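AA9 family lytic polysaccharide monooxygenase B (Heterobasidion irregulare TC 32-1, PDB 5NNS) cleaves cellulose and related polysaccharides oxidatively, using an active-site copper ion and a reductant with O2 or H2O2 to give C1-oxidised products. Local coordinates at residues A[70-75]-A[133-138]. Residues are numbered along the deposited sequence; the frame is centred on the assembly and turned at random.
Sequences SVTAYW and NNSWTT. With NAG (2-acetamido-2-deoxy-beta-D-glucopyranose), chain D.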
ATOM      1  N   SER A  70     -12.557   0.499  10.079  1.00 14.95           N
ATOM      2  CA  SER A  70     -12.387   1.145   8.786  1.00 14.42           C
ATOM      3  C   SER A  70     -11.123   2.015   8.829  1.00 14.13           C
ATOM      4  O   SER A  70     -10.920   2.785   9.779  1.00 13.72           O
ATOM      5  CB  SER A  70     -13.613   2.009   8.478  1.00 14.15           C
ATOM      6  OG  SER A  70     -13.569   2.524   7.165  1.00 13.94           O
ATOM      7  N   VAL A  71     -10.290   1.891   7.796  1.00 13.76           N
ATOM      8  CA  VAL A  71      -9.058   2.667   7.672  1.00 13.62           C
ATOM      9  C   VAL A  71      -9.052   3.365   6.318  1.00 13.31           C
ATOM     10  O   VAL A  71      -9.270   2.728   5.286  1.00 13.33           O
ATOM     11  CB  VAL A  71      -7.777   1.803   7.875  1.00 13.89           C
ATOM     12  CG1 VAL A  71      -7.643   1.403   9.340  1.00 14.09           C
ATOM     13  CG2 VAL A  71      -7.759   0.552   7.004  1.00 13.95           C
ATOM     14  N   THR A  72      -8.850   4.682   6.341  1.00 12.86           N
ATOM     15  CA  THR A  72      -8.812   5.499   5.136  1.00 12.64           C
ATOM     16  C   THR A  72      -7.426   6.113   4.998  1.00 12.57           C
ATOM     17  O   THR A  72      -6.859   6.603   5.984  1.00 12.67           O
ATOM     18  CB  THR A  72      -9.868   6.621   5.165  1.00 12.59           C
ATOM     19  OG1 THR A  72     -11.174   6.043   5.242  1.00 12.52           O
ATOM     20  CG2 THR A  72      -9.790   7.489   3.910  1.00 12.65           C
ATOM     21  N   ALA A  73      -6.891   6.068   3.777  1.00 12.28           N
ATOM     22  CA  ALA A  73      -5.642   6.740   3.428  1.00 12.05           C
ATOM     23  C   ALA A  73      -5.981   7.889   2.500  1.00 11.85           C
ATOM     24  O   ALA A  73      -6.796   7.728   1.586  1.00 11.54           O
ATOM     25  CB  ALA A  73      -4.683   5.769   2.754  1.00 12.06           C
ATOM     26  N   TYR A  74      -5.372   9.050   2.743  1.00 11.76           N
ATOM     27  CA  TYR A  74      -5.617  10.239   1.926  1.00 11.79           C
ATOM     28  C   TYR A  74      -4.362  10.599   1.143  1.00 11.53           C
ATOM     29  O   TYR A  74      -3.265  10.635   1.709  1.00 11.46           O
ATOM     30  CB  TYR A  74      -6.040  11.420   2.796  1.00 12.06           C
ATOM     31  CG  TYR A  74      -7.328  11.212   3.555  1.00 12.35           C
ATOM     32  CD1 TYR A  74      -8.568  11.527   2.989  1.00 12.69           C
ATOM     33  CD2 TYR A  74      -7.308  10.727   4.857  1.00 12.80           C
ATOM     34  CE1 TYR A  74      -9.755  11.350   3.699  1.00 12.75           C
ATOM     35  CE2 TYR A  74      -8.482  10.544   5.574  1.00 12.88           C
ATOM     36  CZ  TYR A  74      -9.702  10.853   4.999  1.00 12.97           C
ATOM     37  OH  TYR A  74     -10.849  10.662   5.738  1.00 13.33           O
ATOM     38  N   TRP A  75      -4.536  10.866  -0.152  1.00 11.19           N
ATOM     39  CA  TRP A  75      -3.440  11.281  -1.029  1.00 11.08           C
ATOM     40  C   TRP A  75      -3.474  12.786  -1.289  1.00 11.15           C
ATOM     41  O   TRP A  75      -4.440  13.480  -0.942  1.00 11.04           O
ATOM     42  CB  TRP A  75      -3.505  10.537  -2.370  1.00 10.84           C
ATOM     43  CG  TRP A  75      -2.894   9.171  -2.362  1.00 10.70           C
ATOM     44  CD1 TRP A  75      -1.682   8.810  -2.885  1.00 10.69           C
ATOM     45  CD2 TRP A  75      -3.471   7.976  -1.826  1.00 10.52           C
ATOM     46  NE1 TRP A  75      -1.467   7.467  -2.701  1.00 10.52           N
ATOM     47  CE2 TRP A  75      -2.548   6.929  -2.052  1.00 10.52           C
ATOM     48  CE3 TRP A  75      -4.676   7.689  -1.175  1.00 10.51           C
ATOM     49  CZ2 TRP A  75      -2.794   5.612  -1.647  1.00 10.45           C
ATOM     50  CZ3 TRP A  75      -4.920   6.371  -0.767  1.00 10.50           C
ATOM     51  CH2 TRP A  75      -3.983   5.354  -1.011  1.00 10.49           C
ATOM     52  N   ASN A 133     -12.302  11.862  -3.527  1.00 16.56           N
ATOM     53  CA  ASN A 133     -11.523  12.850  -2.766  1.00 16.92           C
ATOM     54  C   ASN A 133     -10.057  12.418  -2.555  1.00 15.45           C
ATOM     55  O   ASN A 133      -9.489  12.620  -1.482  1.00 15.44           O
ATOM     56  CB  ASN A 133     -12.222  13.120  -1.416  1.00 18.67           C
ATOM     57  CG  ASN A 133     -11.653  14.319  -0.666  1.00 20.28           C
ATOM     58  OD1 ASN A 133     -11.260  15.320  -1.268  1.00 20.76           O
ATOM     59  ND2 ASN A 133     -11.609  14.209   0.666  1.00 23.24           N
ATOM     60  N   ASN A 134      -9.462  11.809  -3.579  1.00 13.93           N
ATOM     61  CA  ASN A 134      -8.083  11.329  -3.526  1.00 13.13           C
ATOM     62  C   ASN A 134      -7.817  10.474  -2.297  1.00 12.68           C
ATOM     63  O   ASN A 134      -6.857  10.724  -1.552  1.00 12.42           O
ATOM     64  CB  ASN A 134      -7.118  12.507  -3.574  1.00 13.00           C
ATOM     65  CG  ASN A 134      -7.287  13.324  -4.824  1.00 12.91           C
ATOM     66  OD1 ASN A 134      -6.881  12.896  -5.907  1.00 12.82           O
ATOM     67  ND2 ASN A 134      -7.881  14.503  -4.690  1.00 12.68           N
ATOM     68  N   SER A 135      -8.680   9.478  -2.080  1.00 12.05           N
ATOM     69  CA  SER A 135      -8.610   8.647  -0.880  1.00 11.94           C
ATOM     70  C   SER A 135      -9.072   7.223  -1.133  1.00 11.79           C
ATOM     71  O   SER A 135      -9.730   6.944  -2.130  1.00 11.58           O
ATOM     72  CB  SER A 135      -9.430   9.268   0.256  1.00 11.85           C
ATOM     73  OG  SER A 135     -10.815   9.207  -0.020  1.00 11.97           O
ATOM     74  N   TRP A 136      -8.709   6.331  -0.216  1.00 11.66           N
ATOM     75  CA  TRP A 136      -9.047   4.924  -0.323  1.00 11.69           C
ATOM     76  C   TRP A 136      -9.449   4.377   1.047  1.00 12.09           C
ATOM     77  O   TRP A 136      -8.673   4.441   2.010  1.00 11.81           O
ATOM     78  CB  TRP A 136      -7.845   4.155  -0.862  1.00 11.48           C
ATOM     79  CG  TRP A 136      -8.198   2.816  -1.409  1.00 11.22           C
ATOM     80  CD1 TRP A 136      -7.977   1.592  -0.825  1.00 11.14           C
ATOM     81  CD2 TRP A 136      -8.830   2.560  -2.656  1.00 10.98           C
ATOM     82  NE1 TRP A 136      -8.435   0.590  -1.647  1.00 10.99           N
ATOM     83  CE2 TRP A 136      -8.960   1.159  -2.779  1.00 10.93           C
ATOM     84  CE3 TRP A 136      -9.307   3.382  -3.690  1.00 11.01           C
ATOM     85  CZ2 TRP A 136      -9.553   0.565  -3.884  1.00 10.96           C
ATOM     86  CZ3 TRP A 136      -9.895   2.787  -4.801  1.00 10.88           C
ATOM     87  CH2 TRP A 136     -10.012   1.390  -4.889  1.00 11.00           C
ATOM     88  N   THR A 137     -10.657   3.833   1.121  1.00 12.58           N
ATOM     89  CA  THR A 137     -11.194   3.302   2.368  1.00 13.23           C
ATOM     90  C   THR A 137     -11.499   1.808   2.239  1.00 14.19           C
ATOM     91  O   THR A 137     -12.191   1.385   1.305  1.00 14.02           O
ATOM     92  CB  THR A 137     -12.454   4.074   2.794  1.00 12.97           C
ATOM     93  OG1 THR A 137     -12.140   5.468   2.880  1.00 12.57           O
ATOM     94  CG2 THR A 137     -12.957   3.591   4.160  1.00 13.01           C
ATOM     95  N   THR A 138     -10.946   1.028   3.173  1.00 15.18           N
ATOM     96  CA  THR A 138     -11.224  -0.401   3.307  1.00 16.26           C
ATOM     97  C   THR A 138     -11.100  -0.779   4.788  1.00 17.07           C
ATOM     98  O   THR A 138     -10.564  -0.005   5.578  1.00 17.63           O
ATOM     99  CB  THR A 138     -10.263  -1.252   2.440  1.00 16.65           C
ATOM    100  OG1 THR A 138     -10.613  -2.638   2.548  1.00 17.76           O
ATOM    101  CG2 THR A 138      -8.814  -1.082   2.871  1.00 16.75           C
TER
HETATM  102  C1  NAG D 302     -11.114  15.202   1.588  1.00 26.38           C
HETATM  103  C2  NAG D 302     -11.964  15.215   2.853  1.00 28.26           C
HETATM  104  C3  NAG D 302     -11.395  16.168   3.894  1.00 28.68           C
HETATM  105  C4  NAG D 302      -9.908  15.908   4.152  1.00 28.53           C
HETATM  106  C5  NAG D 302      -9.138  15.805   2.836  1.00 28.38           C
HETATM  107  C6  NAG D 302      -7.700  15.361   3.075  1.00 28.36           C
HETATM  108  C7  NAG D 302     -14.369  14.729   2.490  1.00 31.27           C
HETATM  109  C8  NAG D 302     -15.700  15.332   2.152  1.00 31.60           C
HETATM  110  N2  NAG D 302     -13.340  15.593   2.544  1.00 30.03           N
HETATM  111  O3  NAG D 302     -12.146  15.979   5.099  1.00 29.83           O
HETATM  112  O4  NAG D 302      -9.349  16.968   4.939  1.00 28.35           O
HETATM  113  O5  NAG D 302      -9.777  14.867   1.957  1.00 27.82           O
HETATM  114  O6  NAG D 302      -6.989  15.357   1.833  1.00 28.12           O
HETATM  115  O7  NAG D 302     -14.268  13.530   2.701  1.00 31.93           O
HETATM  116  O   HOH W   1      -7.421   2.343   3.342  1.00 12.69           O
HETATM  117  O   HOH W   2      -6.988  13.378   0.050  1.00  9.39           O
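A73 and W136 face each other as a hydrogen-bonded antiparallel pair, A73 N to W136 O and W136 N to A73 O both measuring 3.0 Å. The ladder continues one way to V71 and T138, which also exchange two backbone bonds, and the other way to W75 N, whose 2.7 Å bond to N134 O is nearly straight (167° at the hydrogen). The axes of strands 70-75 and 135-138 approach to 4.7 Å, with their N-to-C directions 169° apart, which confirms the antiparallel pairing.

Two non-hydrogen-bonded pairs carry the contacts on the sheet face of T72, Y74, S135 and T137. T72 OG1 and T137 OG1 meet at 2.6 Å, a short hydroxyl-hydroxyl hydrogen bond; both oxygens lie anti to their own carbonyl carbons (chi1 -61° in T72), which turns them toward each other. Beside them, the Y74 ring sets CD1 3.6 Å from S135 CB, takes T72 CG2 against one face near the rim, and brings CD1 within 3.7 Å of O5 of the NAG joined to N133 ND2. A serine in place of Y74 would lack the ring, which would probably open a gap beside S135 CB and T72 CG2 and take away part of the surface next to the sugar and W13. W136 springs from the other face, and W75 lies side by side with it, W75 CZ3 touching W136 CB at 3.7 Å.

Farther out, S135 OG bonds N132 O and W136 NE1 bonds N110 OD1, while the W13 ring meets that of Y74. V71, A73 and W75 reach strand 147-157, and W136 packs on strands 85-91 and 106-116, all in the second sheet. Strand 70-75 also pairs with strand 4-9, leaving 135-139 outermost in its four-stranded sheet: a glycan-flanked edge of the immunoglobulin-like beta-sandwich characteristic of AA9 enzymes.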